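Enoyl-CoA hydratase (PDB 3LKE) belongs to the crotonase family and probably acts on acyl-CoA thioesters, perhaps adding water to enoyl-CoA, though its own reaction is only inferred. Local coordinates at residues Glu136-His139 against Pro145-Gly148; Glu85-Leu90 against Glu237-Phe242. One frame throughout, in Å; residues are numbered along the deposited sequence.

Interaction 1: Glu136-His139 against Pro145-Gly148; sequences ENFH and PDLG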
ATOM      1  N   GLU A 136       8.440   0.922 -20.269  1.00 27.51           N
ATOM      2  CA  GLU A 136       8.651  -0.368 -19.619  1.00 25.92           C
ATOM      3  C   GLU A 136       8.307  -1.417 -20.668  1.00 27.73           C
ATOM      4  O   GLU A 136       7.135  -1.633 -20.967  1.00 29.38           O
ATOM      5  CB  GLU A 136       7.713  -0.517 -18.423  1.00 23.96           C
ATOM      6  CG  GLU A 136       7.799   0.639 -17.450  1.00 26.72           C
ATOM      7  CD  GLU A 136       9.023   0.565 -16.567  1.00 25.22           C
ATOM      8  OE1 GLU A 136       9.806  -0.402 -16.705  1.00 27.60           O
ATOM      9  OE2 GLU A 136       9.198   1.469 -15.722  1.00 25.37           O
ATOM     10  N   ASN A 137       9.319  -2.051 -21.243  1.00 25.49           N
ATOM     11  CA  ASN A 137       9.092  -2.840 -22.443  1.00 27.46           C
ATOM     12  C   ASN A 137       9.340  -4.329 -22.264  1.00 29.59           C
ATOM     13  O   ASN A 137       9.547  -5.049 -23.239  1.00 28.72           O
ATOM     14  CB  ASN A 137       9.945  -2.308 -23.590  1.00 29.13           C
ATOM     15  CG  ASN A 137       9.338  -2.592 -24.946  1.00 32.40           C
ATOM     16  OD1 ASN A 137       8.114  -2.625 -25.102  1.00 34.87           O
ATOM     17  ND2 ASN A 137      10.198  -2.782 -25.946  1.00 38.87           N
ATOM     18  N   PHE A 138       9.318  -4.778 -21.017  1.00 24.79           N
ATOM     19  CA  PHE A 138       9.612  -6.171 -20.694  1.00 26.57           C
ATOM     20  C   PHE A 138       8.685  -7.158 -21.415  1.00 27.01           C
ATOM     21  O   PHE A 138       9.127  -8.229 -21.828  1.00 27.22           O
ATOM     22  CB  PHE A 138       9.501  -6.420 -19.188  1.00 26.12           C
ATOM     23  CG  PHE A 138      10.366  -5.525 -18.346  1.00 24.18           C
ATOM     24  CD1 PHE A 138      11.723  -5.778 -18.207  1.00 26.86           C
ATOM     25  CD2 PHE A 138       9.814  -4.446 -17.667  1.00 24.85           C
ATOM     26  CE1 PHE A 138      12.515  -4.968 -17.425  1.00 26.83           C
ATOM     27  CE2 PHE A 138      10.616  -3.608 -16.885  1.00 25.56           C
ATOM     28  CZ  PHE A 138      11.960  -3.879 -16.759  1.00 24.17           C
ATOM     29  N   HIS A 139       7.407  -6.801 -21.547  1.00 24.39           N
ATOM     30  CA  HIS A 139       6.396  -7.725 -22.098  1.00 25.77           C
ATOM     31  C   HIS A 139       6.743  -8.141 -23.533  1.00 30.74           C
ATOM     32  O   HIS A 139       6.761  -9.327 -23.866  1.00 29.89           O
ATOM     33  CB  HIS A 139       5.009  -7.076 -22.053  1.00 29.56           C
ATOM     34  CG  HIS A 139       3.888  -7.977 -22.485  1.00 27.91           C
ATOM     35  ND1 HIS A 139       3.475  -9.065 -21.747  1.00 29.10           N
ATOM     36  CD2 HIS A 139       3.067  -7.921 -23.562  1.00 29.19           C
ATOM     37  CE1 HIS A 139       2.456  -9.649 -22.357  1.00 29.98           C
ATOM     38  NE2 HIS A 139       2.188  -8.973 -23.460  1.00 29.32           N
ATOM     39  N   PRO A 145      10.747  -8.418 -15.057  1.00 23.67           N
ATOM     40  CA  PRO A 145      11.291  -7.130 -14.614  1.00 24.03           C
ATOM     41  C   PRO A 145      12.496  -7.347 -13.721  1.00 27.60           C
ATOM     42  O   PRO A 145      12.509  -8.282 -12.917  1.00 28.14           O
ATOM     43  CB  PRO A 145      10.154  -6.524 -13.788  1.00 22.13           C
ATOM     44  CG  PRO A 145       8.941  -7.369 -14.087  1.00 25.40           C
ATOM     45  CD  PRO A 145       9.442  -8.717 -14.448  1.00 24.43           C
ATOM     46  N   ASP A 146      13.497  -6.489 -13.866  1.00 22.76           N
ATOM     47  CA  ASP A 146      14.692  -6.584 -13.054  1.00 21.40           C
ATOM     48  C   ASP A 146      15.097  -5.219 -12.499  1.00 22.72           C
ATOM     49  O   ASP A 146      14.331  -4.247 -12.596  1.00 22.48           O
ATOM     50  CB  ASP A 146      15.829  -7.190 -13.877  1.00 25.11           C
ATOM     51  CG  ASP A 146      16.279  -6.271 -14.998  1.00 27.71           C
ATOM     52  OD1 ASP A 146      15.580  -5.262 -15.263  1.00 26.14           O
ATOM     53  OD2 ASP A 146      17.327  -6.551 -15.612  1.00 27.57           O
ATOM     54  N   LEU A 147      16.290  -5.165 -11.903  1.00 23.44           N
ATOM     55  CA  LEU A 147      16.810  -3.962 -11.241  1.00 20.78           C
ATOM     56  C   LEU A 147      15.830  -3.366 -10.232  1.00 22.59           C
ATOM     57  O   LEU A 147      15.750  -2.146 -10.058  1.00 21.25           O
ATOM     58  CB  LEU A 147      17.236  -2.925 -12.273  1.00 22.65           C
ATOM     59  CG  LEU A 147      18.191  -3.518 -13.315  1.00 24.99           C
ATOM     60  CD1 LEU A 147      18.792  -2.408 -14.175  1.00 22.72           C
ATOM     61  CD2 LEU A 147      19.298  -4.332 -12.659  1.00 24.07           C
ATOM     62  N   GLY A 148      15.094  -4.248  -9.561  1.00 18.92           N
ATOM     63  CA  GLY A 148      14.144  -3.836  -8.534  1.00 22.20           C
ATOM     64  C   GLY A 148      12.737  -3.521  -9.012  1.00 19.78           C
ATOM     65  O   GLY A 148      11.843  -3.269  -8.195  1.00 21.65           O
TER

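Interaction 2: Glu85-Leu90 against Glu237-Phe242; sequences EVLHVL and ELVALF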
ATOM      1  N   GLU A  85      27.191 -11.052 -13.595  1.00 33.65           N
ATOM      2  CA  GLU A  85      28.125  -9.990 -13.233  1.00 31.60           C
ATOM      3  C   GLU A  85      27.464  -8.610 -13.287  1.00 32.17           C
ATOM      4  O   GLU A  85      27.580  -7.829 -12.340  1.00 32.71           O
ATOM      5  CB  GLU A  85      29.359 -10.029 -14.146  1.00 37.58           C
ATOM      6  CG  GLU A  85      30.286  -8.836 -13.999  1.00 41.25           C
ATOM      7  CD  GLU A  85      31.518  -8.947 -14.891  1.00 45.67           C
ATOM      8  OE1 GLU A  85      31.917 -10.091 -15.220  1.00 49.58           O
ATOM      9  OE2 GLU A  85      32.081  -7.893 -15.260  1.00 47.65           O
ATOM     10  N   VAL A  86      26.768  -8.314 -14.383  1.00 29.74           N
ATOM     11  CA  VAL A  86      26.180  -6.988 -14.550  1.00 30.41           C
ATOM     12  C   VAL A  86      24.965  -6.804 -13.633  1.00 28.07           C
ATOM     13  O   VAL A  86      24.771  -5.734 -13.059  1.00 27.53           O
ATOM     14  CB  VAL A  86      25.811  -6.681 -16.023  1.00 32.78           C
ATOM     15  CG1 VAL A  86      24.776  -7.641 -16.537  1.00 32.63           C
ATOM     16  CG2 VAL A  86      25.321  -5.240 -16.165  1.00 32.88           C
ATOM     17  N   LEU A  87      24.173  -7.859 -13.483  1.00 27.43           N
ATOM     18  CA  LEU A  87      23.045  -7.826 -12.563  1.00 29.70           C
ATOM     19  C   LEU A  87      23.546  -7.561 -11.156  1.00 27.67           C
ATOM     20  O   LEU A  87      22.936  -6.809 -10.402  1.00 26.46           O
ATOM     21  CB  LEU A  87      22.258  -9.138 -12.621  1.00 27.13           C
ATOM     22  CG  LEU A  87      21.404  -9.249 -13.881  1.00 28.15           C
ATOM     23  CD1 LEU A  87      20.767 -10.634 -14.014  1.00 31.88           C
ATOM     24  CD2 LEU A  87      20.334  -8.142 -13.899  1.00 29.51           C
ATOM     25  N   HIS A  88      24.681  -8.163 -10.819  1.00 25.34           N
ATOM     26  CA  HIS A  88      25.237  -8.038  -9.485  1.00 28.16           C
ATOM     27  C   HIS A  88      25.570  -6.580  -9.171  1.00 29.07           C
ATOM     28  O   HIS A  88      25.183  -6.054  -8.128  1.00 28.01           O
ATOM     29  CB  HIS A  88      26.475  -8.940  -9.342  1.00 33.00           C
ATOM     30  CG  HIS A  88      27.161  -8.831  -8.014  1.00 34.40           C
ATOM     31  ND1 HIS A  88      26.635  -9.365  -6.857  1.00 42.96           N
ATOM     32  CD2 HIS A  88      28.340  -8.266  -7.664  1.00 43.70           C
ATOM     33  CE1 HIS A  88      27.454  -9.121  -5.849  1.00 40.03           C
ATOM     34  NE2 HIS A  88      28.498  -8.460  -6.311  1.00 45.75           N
ATOM     35  N   VAL A  89      26.289  -5.931 -10.082  1.00 31.62           N
ATOM     36  CA  VAL A  89      26.687  -4.544  -9.891  1.00 24.59           C
ATOM     37  C   VAL A  89      25.471  -3.621  -9.898  1.00 25.25           C
ATOM     38  O   VAL A  89      25.328  -2.766  -9.033  1.00 24.35           O
ATOM     39  CB  VAL A  89      27.701  -4.095 -10.968  1.00 25.34           C
ATOM     40  CG1 VAL A  89      28.080  -2.638 -10.766  1.00 28.09           C
ATOM     41  CG2 VAL A  89      28.950  -4.976 -10.913  1.00 34.61           C
ATOM     42  N   LEU A  90      24.581  -3.810 -10.864  1.00 25.78           N
ATOM     43  CA  LEU A  90      23.413  -2.936 -10.964  1.00 23.02           C
ATOM     44  C   LEU A  90      22.424  -3.156  -9.819  1.00 22.41           C
ATOM     45  O   LEU A  90      21.828  -2.205  -9.337  1.00 24.69           O
ATOM     46  CB  LEU A  90      22.730  -3.076 -12.322  1.00 23.66           C
ATOM     47  CG  LEU A  90      23.567  -2.656 -13.539  1.00 24.53           C
ATOM     48  CD1 LEU A  90      22.800  -2.901 -14.829  1.00 24.78           C
ATOM     49  CD2 LEU A  90      24.012  -1.196 -13.438  1.00 24.46           C
ATOM     50  N   GLU A 237      15.347 -15.400 -12.035  1.00 29.29           N
ATOM     51  CA  GLU A 237      14.302 -15.507 -13.052  1.00 24.98           C
ATOM     52  C   GLU A 237      14.793 -15.007 -14.403  1.00 25.30           C
ATOM     53  O   GLU A 237      14.474 -15.584 -15.437  1.00 27.98           O
ATOM     54  CB  GLU A 237      13.031 -14.737 -12.658  1.00 23.75           C
ATOM     55  CG  GLU A 237      12.337 -15.236 -11.390  1.00 25.47           C
ATOM     56  CD  GLU A 237      11.792 -16.660 -11.504  1.00 29.52           C
ATOM     57  OE1 GLU A 237      11.501 -17.128 -12.629  1.00 28.71           O
ATOM     58  OE2 GLU A 237      11.635 -17.303 -10.445  1.00 33.32           O
ATOM     59  N   LEU A 238      15.551 -13.917 -14.401  1.00 24.89           N
ATOM     60  CA  LEU A 238      16.022 -13.350 -15.659  1.00 24.37           C
ATOM     61  C   LEU A 238      17.067 -14.264 -16.298  1.00 28.89           C
ATOM     62  O   LEU A 238      17.081 -14.443 -17.510  1.00 28.53           O
ATOM     63  CB  LEU A 238      16.610 -11.951 -15.444  1.00 26.23           C
ATOM     64  CG  LEU A 238      16.811 -11.156 -16.736  1.00 30.58           C
ATOM     65  CD1 LEU A 238      15.480 -10.935 -17.439  1.00 32.59           C
ATOM     66  CD2 LEU A 238      17.507  -9.825 -16.470  1.00 32.06           C
ATOM     67  N   VAL A 239      17.928 -14.843 -15.474  1.00 26.70           N
ATOM     68  CA  VAL A 239      18.988 -15.716 -15.982  1.00 27.48           C
ATOM     69  C   VAL A 239      18.373 -16.946 -16.626  1.00 31.87           C
ATOM     70  O   VAL A 239      18.838 -17.423 -17.668  1.00 33.01           O
ATOM     71  CB  VAL A 239      19.955 -16.149 -14.866  1.00 29.93           C
ATOM     72  CG1 VAL A 239      20.810 -17.349 -15.327  1.00 35.16           C
ATOM     73  CG2 VAL A 239      20.841 -14.985 -14.449  1.00 31.80           C
ATOM     74  N   ALA A 240      17.318 -17.455 -15.998  1.00 29.31           N
ATOM     75  CA  ALA A 240      16.614 -18.623 -16.505  1.00 28.98           C
ATOM     76  C   ALA A 240      15.949 -18.306 -17.843  1.00 31.30           C
ATOM     77  O   ALA A 240      15.918 -19.133 -18.739  1.00 31.17           O
ATOM     78  CB  ALA A 240      15.583 -19.113 -15.482  1.00 28.41           C
ATOM     79  N   LEU A 241      15.411 -17.098 -17.984  1.00 28.21           N
ATOM     80  CA  LEU A 241      14.750 -16.737 -19.231  1.00 27.44           C
ATOM     81  C   LEU A 241      15.762 -16.507 -20.368  1.00 30.95           C
ATOM     82  O   LEU A 241      15.470 -16.771 -21.536  1.00 31.27           O
ATOM     83  CB  LEU A 241      13.873 -15.497 -19.033  1.00 29.22           C
ATOM     84  CG  LEU A 241      12.532 -15.728 -18.342  1.00 29.32           C
ATOM     85  CD1 LEU A 241      11.956 -14.402 -17.832  1.00 26.48           C
ATOM     86  CD2 LEU A 241      11.550 -16.419 -19.293  1.00 28.62           C
ATOM     87  N   PHE A 242      16.943 -16.011 -20.024  1.00 28.17           N
ATOM     88  CA  PHE A 242      17.958 -15.719 -21.043  1.00 30.90           C
ATOM     89  C   PHE A 242      18.596 -16.994 -21.610  1.00 31.72           C
ATOM     90  O   PHE A 242      19.386 -16.937 -22.553  1.00 34.84           O
ATOM     91  CB  PHE A 242      19.022 -14.768 -20.500  1.00 30.82           C
ATOM     92  CG  PHE A 242      18.750 -13.331 -20.815  1.00 34.28           C
ATOM     93  CD1 PHE A 242      17.689 -12.670 -20.218  1.00 31.02           C
ATOM     94  CD2 PHE A 242      19.551 -12.637 -21.713  1.00 32.68           C
ATOM     95  CE1 PHE A 242      17.426 -11.353 -20.506  1.00 31.07           C
ATOM     96  CE2 PHE A 242      19.291 -11.309 -22.013  1.00 33.28           C
ATOM     97  CZ  PHE A 242      18.229 -10.665 -21.409  1.00 32.86           C
TER

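Interaction 1: Glu136-His139 against Pro145-Gly148
Phe138 lays the face of its ring against the CA of Pro145 and turns an edge to the carboxylate of Asp146. CB leaves the backbone in the direction of the loop. CG, anti to the carbonyl carbon and beside the backbone N (chi1 -56°), then carries the ring across the gap to that loop. Phe138 CG lies 4.2 Å from Pro145 CA. Phe138 CD1 is closer to Pro145 CA, at 3.9 Å. Phe138 CE1 makes the nearest approach, 3.8 Å from Pro145 CA, before CZ at the tip recedes slightly from the same atom. Pro145 CA therefore sits almost centrally over one face, only 13° off the ring normal, in a CH-pi contact. On the other side of the ring outline, Phe138 CE2 reaches Pro145 CB at 4.3 Å, an apolar brush with the pyrrolidine. The two segments flank a sharp reversal of the crotonase fold: Phe138 opens the short helix 138-141, and the loop 145-148 runs into helix 149-157. By sequence, Phe138 falls where many crotonases carry a catalytic glutamate, so the usual acid-base group is probably absent from this position. Asp146 approaches near the ring plane, its OD1 3.8 Å from Phe138 CE1, and the carboxylate stands 84° to the ring. An oxygen at this edge faces the slightly positive C-H rim of the aromatic. Leu166 of helix 159-168 and Ile143 also touch the Phe138 side chain, and Thr215 of the second subunit packs on Pro145. At the end of the loop, Gly148 N donates a hydrogen bond to Glu234 OE1.

Interaction 2: Glu85-Leu90 against Glu237-Phe242
Leu90 N to Val86 O, at 2.9 Å the shortest polar bond here, closes the helical turn from which Leu87 reaches across to Leu238 and Val239. No hydrogen bond crosses between the two helices; methyl groups alone make the contact. Leu87 starts out toward the other helix, and its CD1, anti to CA (chi2 173°), forms the extended end of the side chain. That methyl meets Leu238 CD2 at 4.2 Å. Leu87 CD2 lies at the same distance from Leu238 CD2, which thus touches both prongs of the leucine fork. In Leu238, chi1 of -166° sends CG toward the other helix, and the next torsion turns CD1 aside, so that CD2 is the branch that reaches Leu87; the two side chains meet at a slant. Val239 adds a flanking touch: its CG2 lies 4.4 Å from Leu87 CD1, so this methyl is met by both residues of the partner helix. With the backbones 9.5 Å apart between Leu87 CA and Leu238 CA, this is side-chain packing with little interlock, burying about 100 Å² in all. All three touching residues are buried, whereas Glu237 turns to the second subunit and forms a salt bridge through OE2 with its Lys217. The contact joins helix 81-98 to the C-terminal part of helix 223-241. Asp146 of the loop before helix 149-157 packs on both leucines, Leu83 and Arg84 touch Val239, and Phe242 continues the apolar layer onto Leu71, Cys74 and Ala75 of helix 68-76.

Overall arrangement
After strands 6-10, 14-19 and 51-56 and helices 30-45 and 68-76, the chain enters helix 81-98, which supplies 85-90, then strands 103-108 and 125-129, before 136-139. Interaction 1 soon closes a loop of five residues, joining the start of helix 138-141 to the loop before helix 149-157. Several further helices and two short strands follow until 237-242 returns to 85-90; interaction 2 closes this long loop, which encloses interaction 1 entirely, and ties helix 81-98 to helix 223-241. The centres lie 12 Å apart. Loop 145-148 lies against both helices, with Leu147 packing on Leu87 and Leu90. Both contacts also touch the second subunit, so this patch borders an oligomer interface.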